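Local atomic coordinates of periplasmic binding protein (Veillonella parvula, PDB entry 4MO9), a protein that probably binds a solute, perhaps an iron-siderophore complex, outside the cytoplasmic membrane and passes it to an ABC transporter. Residues Leu276-Gln286 against Ser359-Asn369; Phe52-Gly60 against Ile164-Ala174. All blocks are in the same frame, centred on the assembly; numbering follows the deposited sequence.

Contact 1 of 2, residues Leu276-Gln286 against Ser359-Asn369; sequences LGFEATEDSSQ and SYSGIWFMHMN
Gly277 N points almost straight at Ile363 O, 2.7 Å away with 174° at the hydrogen, and Ile363 N answers to Gly277 O at 3.0 Å: one antiparallel hydrogen-bonded pair between two loops. Glycine suits position 362, where a CB would run into Gly277 O and Phe278 CA. Gly277 CA lies over the six-membered ring of Trp364, a CH-pi contact of 3.8 Å to the ring centroid. The same indole turns its CZ2-CH2 edge onto the face of Phe278, T-shaped at 86°, and is held in its rotation by NE1 bonding to Ser361 O. Ser361 OG sits at the Phe278 edge, and His84 stacks on that phenyl ring. Farther on, Ile363 fits between Leu276 and Ala280, its CB 4.0 Å from Ala280 CB. The selenomethionine Met366 then reaches across to the start of helix 282-295, laying SE against Ser285 CB at 3.6 Å and CE near the ends of Glu282 and Gln286. The bend in Gln286 (chi2 -72°) turns its amide onto residues 367-369, where both ends are used: NE2 gives to His367 O at 2.9 Å from above the carbonyl plane, and OE1 accepts from Asn369 N at 3.0 Å. The Asn369 amide stacks nearly parallel on it, ND2 being 3.4 Å from Gln286 CD. The whole contact fastens a loop and helix start to strand 365-367, the antiparallel edge strand beside 310-313 that closes the mixed sheet in the C-terminal lobe of this two-lobed binding-protein fold.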
loop_
_atom_site.group_PDB
_atom_site.type_symbol
_atom_site.label_atom_id
_atom_site.label_comp_id
_atom_site.label_asym_id
_atom_site.label_seq_id
_atom_site.Cartn_x
_atom_site.Cartn_y
_atom_site.Cartn_z
ATOM N N LEU A 276 -2.599 13.415 -3.299
ATOM C CA LEU A 276 -1.366 12.820 -3.814
ATOM C C LEU A 276 -1.746 11.799 -4.880
ATOM O O LEU A 276 -2.934 11.475 -5.020
ATOM C CB LEU A 276 -0.580 12.140 -2.690
ATOM C CG LEU A 276 0.040 13.093 -1.652
ATOM C CD1 LEU A 276 0.787 12.280 -0.581
ATOM C CD2 LEU A 276 0.970 14.065 -2.333
ATOM N N GLY A 277 -0.756 11.305 -5.628
ATOM C CA GLY A 277 -0.997 10.294 -6.653
ATOM C C GLY A 277 -0.805 10.826 -8.066
ATOM O O GLY A 277 -0.101 11.822 -8.275
ATOM N N PHE A 278 -1.445 10.179 -9.040
ATOM C CA PHE A 278 -1.272 10.548 -10.450
ATOM C C PHE A 278 -1.951 11.853 -10.828
ATOM O O PHE A 278 -1.560 12.492 -11.812
ATOM C CB PHE A 278 -1.770 9.422 -11.363
ATOM C CG PHE A 278 -0.908 8.194 -11.312
ATOM C CD1 PHE A 278 0.306 8.153 -11.998
ATOM C CD2 PHE A 278 -1.298 7.087 -10.569
ATOM C CE1 PHE A 278 1.111 7.020 -11.949
ATOM C CE2 PHE A 278 -0.501 5.949 -10.514
ATOM C CZ PHE A 278 0.708 5.916 -11.206
ATOM N N GLU A 279 -2.972 12.238 -10.065
ATOM C CA GLU A 279 -3.680 13.491 -10.319
ATOM C C GLU A 279 -3.342 14.480 -9.230
ATOM O O GLU A 279 -4.194 14.832 -8.411
ATOM C CB GLU A 279 -5.186 13.273 -10.336
ATOM C CG GLU A 279 -5.602 12.147 -11.224
ATOM C CD GLU A 279 -6.630 12.558 -12.243
ATOM O OE1 GLU A 279 -7.179 13.680 -12.129
ATOM O OE2 GLU A 279 -6.885 11.752 -13.164
ATOM N N ALA A 280 -2.097 14.935 -9.233
ATOM C CA ALA A 280 -1.589 15.784 -8.179
ATOM C C ALA A 280 -0.503 16.645 -8.782
ATOM O O ALA A 280 0.256 16.180 -9.638
ATOM C CB ALA A 280 -1.020 14.937 -7.054
ATOM N N THR A 281 -0.433 17.900 -8.353
ATOM C CA THR A 281 0.670 18.764 -8.745
ATOM C C THR A 281 1.359 19.290 -7.493
ATOM O O THR A 281 0.751 19.331 -6.419
ATOM C CB THR A 281 0.190 19.953 -9.585
ATOM O OG1 THR A 281 -0.515 20.873 -8.744
ATOM C CG2 THR A 281 -0.721 19.469 -10.711
ATOM N N GLU A 282 2.620 19.683 -7.631
ATOM C CA GLU A 282 3.393 20.209 -6.510
ATOM C C GLU A 282 2.692 21.397 -5.829
ATOM O O GLU A 282 2.536 21.411 -4.606
ATOM C CB GLU A 282 4.793 20.611 -6.987
ATOM C CG GLU A 282 5.660 21.295 -5.941
ATOM C CD GLU A 282 6.207 20.330 -4.905
ATOM O OE1 GLU A 282 6.246 19.108 -5.181
ATOM O OE2 GLU A 282 6.605 20.800 -3.815
ATOM N N ASP A 283 2.249 22.371 -6.618
ATOM C CA ASP A 283 1.606 23.569 -6.066
ATOM C C ASP A 283 0.321 23.255 -5.307
ATOM O O ASP A 283 0.085 23.783 -4.215
ATOM C CB ASP A 283 1.320 24.600 -7.167
ATOM C CG ASP A 283 2.576 25.284 -7.661
ATOM O OD1 ASP A 283 3.628 25.113 -7.014
ATOM O OD2 ASP A 283 2.515 25.991 -8.689
ATOM N N SER A 284 -0.512 22.401 -5.894
ATOM C CA SER A 284 -1.775 22.002 -5.276
ATOM C C SER A 284 -1.541 21.234 -3.977
ATOM O O SER A 284 -2.140 21.544 -2.949
ATOM C CB SER A 284 -2.597 21.158 -6.257
ATOM O OG SER A 284 -3.679 20.523 -5.608
ATOM N N SER A 285 -0.664 20.236 -4.024
ATOM C CA SER A 285 -0.356 19.460 -2.830
ATOM C C SER A 285 0.205 20.329 -1.699
ATOM O O SER A 285 -0.099 20.095 -0.531
ATOM C CB SER A 285 0.588 18.308 -3.163
ATOM O OG SER A 285 -0.079 17.339 -3.966
ATOM N N GLN A 286 1.012 21.329 -2.042
ATOM C CA GLN A 286 1.525 22.269 -1.045
ATOM C C GLN A 286 0.399 23.074 -0.399
ATOM O O GLN A 286 0.357 23.254 0.825
ATOM C CB GLN A 286 2.538 23.236 -1.676
ATOM C CG GLN A 286 3.929 22.637 -1.890
ATOM C CD GLN A 286 4.700 22.433 -0.590
ATOM O OE1 GLN A 286 4.370 23.014 0.447
ATOM N NE2 GLN A 286 5.742 21.608 -0.646
ATOM N N SER A 359 3.927 3.984 -16.771
ATOM C CA SER A 359 4.915 5.046 -16.603
ATOM C C SER A 359 4.793 5.705 -15.232
ATOM O O SER A 359 3.688 5.894 -14.705
ATOM C CB SER A 359 4.768 6.107 -17.694
ATOM O OG SER A 359 3.500 6.738 -17.611
ATOM N N TYR A 360 5.933 6.048 -14.644
ATOM C CA TYR A 360 5.924 6.763 -13.381
ATOM C C TYR A 360 5.588 8.238 -13.603
ATOM O O TYR A 360 6.081 8.843 -14.554
ATOM C CB TYR A 360 7.280 6.640 -12.687
ATOM C CG TYR A 360 7.347 7.409 -11.388
ATOM C CD1 TYR A 360 6.679 6.955 -10.259
ATOM C CD2 TYR A 360 8.066 8.592 -11.296
ATOM C CE1 TYR A 360 6.729 7.652 -9.066
ATOM C CE2 TYR A 360 8.124 9.301 -10.110
ATOM C CZ TYR A 360 7.455 8.823 -8.997
ATOM O OH TYR A 360 7.511 9.537 -7.815
ATOM N N SER A 361 4.736 8.789 -12.736
ATOM C CA SER A 361 4.480 10.236 -12.664
ATOM C C SER A 361 3.650 10.557 -11.417
ATOM O O SER A 361 3.353 9.667 -10.618
ATOM C CB SER A 361 3.767 10.759 -13.911
ATOM O OG SER A 361 2.433 10.303 -13.943
ATOM N N GLY A 362 3.293 11.825 -11.240
ATOM C CA GLY A 362 2.497 12.226 -10.092
ATOM C C GLY A 362 3.343 12.577 -8.878
ATOM O O GLY A 362 4.570 12.659 -8.978
ATOM N N ILE A 363 2.687 12.773 -7.733
ATOM C CA ILE A 363 3.344 13.225 -6.503
ATOM C C ILE A 363 2.960 12.293 -5.355
ATOM O O ILE A 363 1.773 12.068 -5.112
ATOM C CB ILE A 363 2.905 14.661 -6.135
ATOM C CG1 ILE A 363 3.059 15.608 -7.334
ATOM C CG2 ILE A 363 3.655 15.160 -4.896
ATOM C CD1 ILE A 363 4.481 16.025 -7.613
ATOM N N TRP A 364 3.953 11.770 -4.638
ATOM C CA TRP A 364 3.723 10.666 -3.704
ATOM C C TRP A 364 4.221 10.974 -2.302
ATOM O O TRP A 364 3.852 10.297 -1.339
ATOM C CB TRP A 364 4.384 9.386 -4.252
ATOM C CG TRP A 364 3.864 9.075 -5.608
ATOM C CD1 TRP A 364 4.341 9.543 -6.806
ATOM C CD2 TRP A 364 2.716 8.272 -5.915
ATOM N NE1 TRP A 364 3.566 9.056 -7.843
ATOM C CE2 TRP A 364 2.562 8.278 -7.321
ATOM C CE3 TRP A 364 1.809 7.543 -5.142
ATOM C CZ2 TRP A 364 1.534 7.575 -7.964
ATOM C CZ3 TRP A 364 0.791 6.851 -5.780
ATOM C CH2 TRP A 364 0.659 6.872 -7.176
ATOM N N PHE A 365 5.055 12.006 -2.200
ATOM C CA PHE A 365 5.629 12.422 -0.927
ATOM C C PHE A 365 5.711 13.935 -0.928
ATOM O O PHE A 365 5.773 14.561 -1.997
ATOM C CB PHE A 365 7.030 11.837 -0.749
ATOM C CG PHE A 365 7.064 10.328 -0.754
ATOM C CD1 PHE A 365 6.553 9.604 0.322
ATOM C CD2 PHE A 365 7.614 9.636 -1.827
ATOM C CE1 PHE A 365 6.584 8.210 0.322
ATOM C CE2 PHE A 365 7.657 8.241 -1.828
ATOM C CZ PHE A 365 7.143 7.532 -0.752
HETATM N N MSE A 366 5.721 14.536 0.255
HETATM C CA MSE A 366 5.647 15.986 0.308
HETATM C C MSE A 366 6.108 16.535 1.637
HETATM O O MSE A 366 5.766 16.004 2.695
HETATM C CB MSE A 366 4.220 16.452 0.026
HETATM C CG MSE A 366 3.913 17.819 0.569
HETATM SE SE MSE A 366 3.293 18.956 -0.845
HETATM C CE MSE A 366 4.913 18.881 -1.941
ATOM N N HIS A 367 6.886 17.612 1.565
ATOM C CA HIS A 367 7.328 18.331 2.738
ATOM C C HIS A 367 6.785 19.741 2.589
ATOM O O HIS A 367 7.063 20.413 1.595
ATOM C CB HIS A 367 8.852 18.345 2.786
ATOM C CG HIS A 367 9.410 19.005 4.005
ATOM N ND1 HIS A 367 8.720 19.061 5.196
ATOM C CD2 HIS A 367 10.581 19.650 4.213
ATOM C CE1 HIS A 367 9.451 19.703 6.091
ATOM N NE2 HIS A 367 10.582 20.070 5.523
HETATM N N MSE A 368 5.987 20.185 3.555
HETATM C CA MSE A 368 5.362 21.491 3.445
HETATM C C MSE A 368 6.415 22.587 3.519
HETATM O O MSE A 368 7.316 22.541 4.362
HETATM C CB MSE A 368 4.327 21.684 4.552
HETATM C CG MSE A 368 3.613 23.029 4.505
HETATM SE SE MSE A 368 2.630 23.283 6.150
HETATM C CE MSE A 368 4.154 23.772 7.290
ATOM N N ASN A 369 6.303 23.565 2.627
ATOM C CA ASN A 369 7.207 24.703 2.627
ATOM C C ASN A 369 6.948 25.600 3.823
ATOM O O ASN A 369 5.796 25.893 4.134
ATOM C CB ASN A 369 7.037 25.509 1.345
ATOM C CG ASN A 369 7.448 24.738 0.119
ATOM O OD1 ASN A 369 8.342 23.892 0.174
ATOM N ND2 ASN A 369 6.794 25.021 -1.001
#

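Contact 2 of 2, residues Phe52-Gly60 against Ile164-Ala174; sequences FFTISALMG and IGKALGKEERA
The Arg173 guanidinium presents its edge to Ala57 O, which lies in its plane and takes both NE (2.7 Å) and NH2 (3.0 Å) of that edge. An extended start, CG anti to the backbone N (chi1 -178°), carries it to the last turn of helix 52-59, whose carbonyl end probably suits its charge. An alanine in place of Arg173 is likely to leave Ala57 O without either donor and, with CG and CD gone, to thin the cover beside Leu58 CD2. That leucine is a knob among Gly165, Leu168, Arg173 and Ala174: CD1 rests on Gly165 CA at 3.7 Å, and CD2 reaches Ala174 N at 3.5 Å. Gly165 also lets helices 154-168 and 171-194 come close, since a CB there would strike Ala174 CB. Ile55 CG1 meets Leu168 CD1 at 3.9 Å, and Thr54 turns its methyl CG2 to Ile164 CD1 at 3.7 Å while OG1 bonds to Tyr149. The selenomethionine Met59 lays SE across Lys170 CG. Helix 52-59 thus crosses helix 164-168 at -53° and packs on the corner where that helix, ending in a Schellman motif at Gly169, gives way to 171-194, the long helix linking the two lobes, as in TroA-like binding proteins.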
loop_
_atom_site.group_PDB
_atom_site.type_symbol
_atom_site.label_atom_id
_atom_site.label_comp_id
_atom_site.label_asym_id
_atom_site.label_seq_id
_atom_site.Cartn_x
_atom_site.Cartn_y
_atom_site.Cartn_z
ATOM N N PHE A 52 -2.292 -7.637 -7.793
ATOM C CA PHE A 52 -2.212 -6.849 -9.039
ATOM C C PHE A 52 -0.860 -6.201 -9.337
ATOM O O PHE A 52 -0.288 -6.402 -10.415
ATOM C CB PHE A 52 -3.301 -5.774 -9.099
ATOM C CG PHE A 52 -3.167 -4.865 -10.292
ATOM C CD1 PHE A 52 -2.609 -3.594 -10.160
ATOM C CD2 PHE A 52 -3.577 -5.291 -11.553
ATOM C CE1 PHE A 52 -2.472 -2.762 -11.266
ATOM C CE2 PHE A 52 -3.443 -4.464 -12.667
ATOM C CZ PHE A 52 -2.886 -3.193 -12.517
ATOM N N PHE A 53 -0.345 -5.401 -8.406
ATOM C CA PHE A 53 0.932 -4.727 -8.652
ATOM C C PHE A 53 2.080 -5.720 -8.765
ATOM O O PHE A 53 2.991 -5.528 -9.570
ATOM C CB PHE A 53 1.237 -3.707 -7.562
ATOM C CG PHE A 53 0.691 -2.338 -7.851
ATOM C CD1 PHE A 53 -0.222 -1.750 -6.994
ATOM C CD2 PHE A 53 1.090 -1.644 -8.984
ATOM C CE1 PHE A 53 -0.731 -0.486 -7.254
ATOM C CE2 PHE A 53 0.586 -0.371 -9.247
ATOM C CZ PHE A 53 -0.324 0.202 -8.386
ATOM N N THR A 54 2.059 -6.773 -7.954
ATOM C CA THR A 54 3.087 -7.816 -8.079
ATOM C C THR A 54 3.015 -8.500 -9.444
ATOM O O THR A 54 4.041 -8.687 -10.122
ATOM C CB THR A 54 2.975 -8.840 -6.944
ATOM O OG1 THR A 54 2.975 -8.136 -5.687
ATOM C CG2 THR A 54 4.143 -9.829 -6.980
ATOM N N ILE A 55 1.808 -8.861 -9.865
ATOM C CA ILE A 55 1.650 -9.516 -11.160
ATOM C C ILE A 55 2.135 -8.605 -12.293
ATOM O O ILE A 55 2.855 -9.057 -13.196
ATOM C CB ILE A 55 0.193 -9.990 -11.375
ATOM C CG1 ILE A 55 -0.149 -11.072 -10.348
ATOM C CG2 ILE A 55 -0.016 -10.503 -12.787
ATOM C CD1 ILE A 55 -1.609 -11.607 -10.429
ATOM N N SER A 56 1.778 -7.320 -12.233
ATOM C CA SER A 56 2.198 -6.379 -13.267
ATOM C C SER A 56 3.716 -6.270 -13.282
ATOM O O SER A 56 4.328 -6.173 -14.340
ATOM C CB SER A 56 1.584 -4.999 -13.023
ATOM O OG SER A 56 0.172 -5.072 -12.947
ATOM N N ALA A 57 4.325 -6.289 -12.101
ATOM C CA ALA A 57 5.780 -6.179 -11.999
ATOM C C ALA A 57 6.484 -7.414 -12.556
ATOM O O ALA A 57 7.609 -7.325 -13.063
ATOM C CB ALA A 57 6.180 -5.941 -10.551
ATOM N N LEU A 58 5.822 -8.564 -12.469
ATOM C CA LEU A 58 6.374 -9.823 -12.971
ATOM C C LEU A 58 6.153 -9.992 -14.474
ATOM O O LEU A 58 7.043 -10.458 -15.200
ATOM C CB LEU A 58 5.746 -11.003 -12.212
ATOM C CG LEU A 58 6.179 -11.111 -10.749
ATOM C CD1 LEU A 58 5.205 -11.962 -9.933
ATOM C CD2 LEU A 58 7.582 -11.678 -10.656
HETATM N N MSE A 59 4.967 -9.610 -14.948
HETATM C CA MSE A 59 4.595 -9.890 -16.334
HETATM C C MSE A 59 4.871 -8.726 -17.288
HETATM O O MSE A 59 4.961 -8.926 -18.506
HETATM C CB MSE A 59 3.111 -10.262 -16.426
HETATM C CG MSE A 59 2.676 -11.457 -15.587
HETATM SE SE MSE A 59 3.635 -13.091 -16.051
HETATM C CE MSE A 59 3.319 -13.114 -17.990
ATOM N N GLY A 60 4.984 -7.514 -16.751
ATOM C CA GLY A 60 5.186 -6.355 -17.608
ATOM C C GLY A 60 4.068 -6.219 -18.632
ATOM O O GLY A 60 2.886 -6.256 -18.276
ATOM N N ILE A 164 3.828 -15.682 -5.705
ATOM C CA ILE A 164 3.175 -15.153 -6.899
ATOM C C ILE A 164 4.063 -15.395 -8.118
ATOM O O ILE A 164 3.580 -15.824 -9.177
ATOM C CB ILE A 164 2.858 -13.652 -6.766
ATOM C CG1 ILE A 164 1.895 -13.413 -5.598
ATOM C CG2 ILE A 164 2.257 -13.121 -8.068
ATOM C CD1 ILE A 164 1.609 -11.940 -5.309
ATOM N N GLY A 165 5.361 -15.144 -7.974
ATOM C CA GLY A 165 6.292 -15.411 -9.058
ATOM C C GLY A 165 6.332 -16.874 -9.475
ATOM O O GLY A 165 6.329 -17.195 -10.676
ATOM N N LYS A 166 6.383 -17.780 -8.500
ATOM C CA LYS A 166 6.486 -19.195 -8.834
ATOM C C LYS A 166 5.194 -19.672 -9.503
ATOM O O LYS A 166 5.227 -20.481 -10.439
ATOM C CB LYS A 166 6.816 -20.035 -7.593
ATOM C CG LYS A 166 7.166 -21.489 -7.923
ATOM C CD LYS A 166 7.786 -22.199 -6.728
ATOM C CE LYS A 166 8.347 -23.557 -7.138
ATOM N NZ LYS A 166 8.865 -24.283 -5.951
ATOM N N ALA A 167 4.060 -19.154 -9.034
ATOM C CA ALA A 167 2.765 -19.483 -9.628
ATOM C C ALA A 167 2.705 -19.080 -11.106
ATOM O O ALA A 167 2.097 -19.775 -11.937
ATOM C CB ALA A 167 1.649 -18.816 -8.843
ATOM N N LEU A 168 3.351 -17.961 -11.423
ATOM C CA LEU A 168 3.342 -17.410 -12.776
ATOM C C LEU A 168 4.477 -17.920 -13.659
ATOM O O LEU A 168 4.547 -17.568 -14.841
ATOM C CB LEU A 168 3.373 -15.874 -12.712
ATOM C CG LEU A 168 2.053 -15.235 -12.299
ATOM C CD1 LEU A 168 2.198 -13.724 -12.091
ATOM C CD2 LEU A 168 1.032 -15.532 -13.371
ATOM N N GLY A 169 5.354 -18.767 -13.119
ATOM C CA GLY A 169 6.532 -19.182 -13.862
ATOM C C GLY A 169 7.557 -18.070 -14.055
ATOM O O GLY A 169 8.280 -18.058 -15.056
ATOM N N LYS A 170 7.616 -17.134 -13.106
ATOM C CA LYS A 170 8.564 -16.027 -13.172
ATOM C C LYS A 170 9.446 -15.974 -11.921
ATOM O O LYS A 170 9.598 -14.913 -11.305
ATOM C CB LYS A 170 7.824 -14.700 -13.345
ATOM C CG LYS A 170 6.810 -14.687 -14.467
ATOM C CD LYS A 170 7.451 -15.001 -15.798
ATOM C CE LYS A 170 7.893 -13.762 -16.519
ATOM N NZ LYS A 170 7.600 -13.899 -17.976
ATOM N N GLU A 171 10.040 -17.113 -11.558
ATOM C CA GLU A 171 10.844 -17.193 -10.333
ATOM C C GLU A 171 12.034 -16.247 -10.308
ATOM O O GLU A 171 12.333 -15.665 -9.264
ATOM C CB GLU A 171 11.349 -18.621 -10.094
ATOM C CG GLU A 171 10.288 -19.583 -9.615
ATOM C CD GLU A 171 10.827 -20.993 -9.467
ATOM O OE1 GLU A 171 10.453 -21.867 -10.285
ATOM O OE2 GLU A 171 11.623 -21.219 -8.527
ATOM N N GLU A 172 12.728 -16.105 -11.435
ATOM C CA GLU A 172 13.917 -15.253 -11.467
ATOM C C GLU A 172 13.561 -13.782 -11.267
ATOM O O GLU A 172 14.204 -13.081 -10.477
ATOM C CB GLU A 172 14.714 -15.449 -12.765
ATOM C CG GLU A 172 15.433 -16.792 -12.867
ATOM C CD GLU A 172 16.336 -16.879 -14.094
ATOM O OE1 GLU A 172 16.043 -16.197 -15.105
ATOM O OE2 GLU A 172 17.343 -17.621 -14.046
ATOM N N ARG A 173 12.528 -13.314 -11.961
ATOM C CA ARG A 173 12.111 -11.907 -11.835
ATOM C C ARG A 173 11.554 -11.634 -10.442
ATOM O O ARG A 173 11.751 -10.549 -9.872
ATOM C CB ARG A 173 11.068 -11.570 -12.900
ATOM C CG ARG A 173 10.601 -10.132 -12.887
ATOM C CD ARG A 173 10.440 -9.650 -14.305
ATOM N NE ARG A 173 9.718 -8.382 -14.396
ATOM C CZ ARG A 173 10.006 -7.439 -15.282
ATOM N NH1 ARG A 173 11.013 -7.623 -16.132
ATOM N NH2 ARG A 173 9.294 -6.317 -15.317
ATOM N N ALA A 174 10.857 -12.623 -9.894
ATOM C CA ALA A 174 10.391 -12.533 -8.516
ATOM C C ALA A 174 11.594 -12.344 -7.588
ATOM O O ALA A 174 11.540 -11.541 -6.664
ATOM C CB ALA A 174 9.594 -13.793 -8.136
#

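How the contacts relate
Contacts 1 and 2 belong to different lobes, their centres 29 Å apart, yet their nearest atoms, in Phe278 and Phe53, are only about 6 Å from each other without touching. Helix 344-355 spans the two: Tyr352 touches both phenylalanines, while Phe351 and Phe355 lie on Ala57 of contact 2 and Leu348 on Trp364 of contact 1. Of the trimethylamine oxide pocket, formed by Trp45, Ala48, Ser73 and Arg78, the first two precede residues 52-60 closely in the chain, and helix 79-88, which begins right after Arg78, touches contact 1 through Asp80, Met81 and His84. Along the chain, 52-60/164-174 closes before 276-286/359-369 opens.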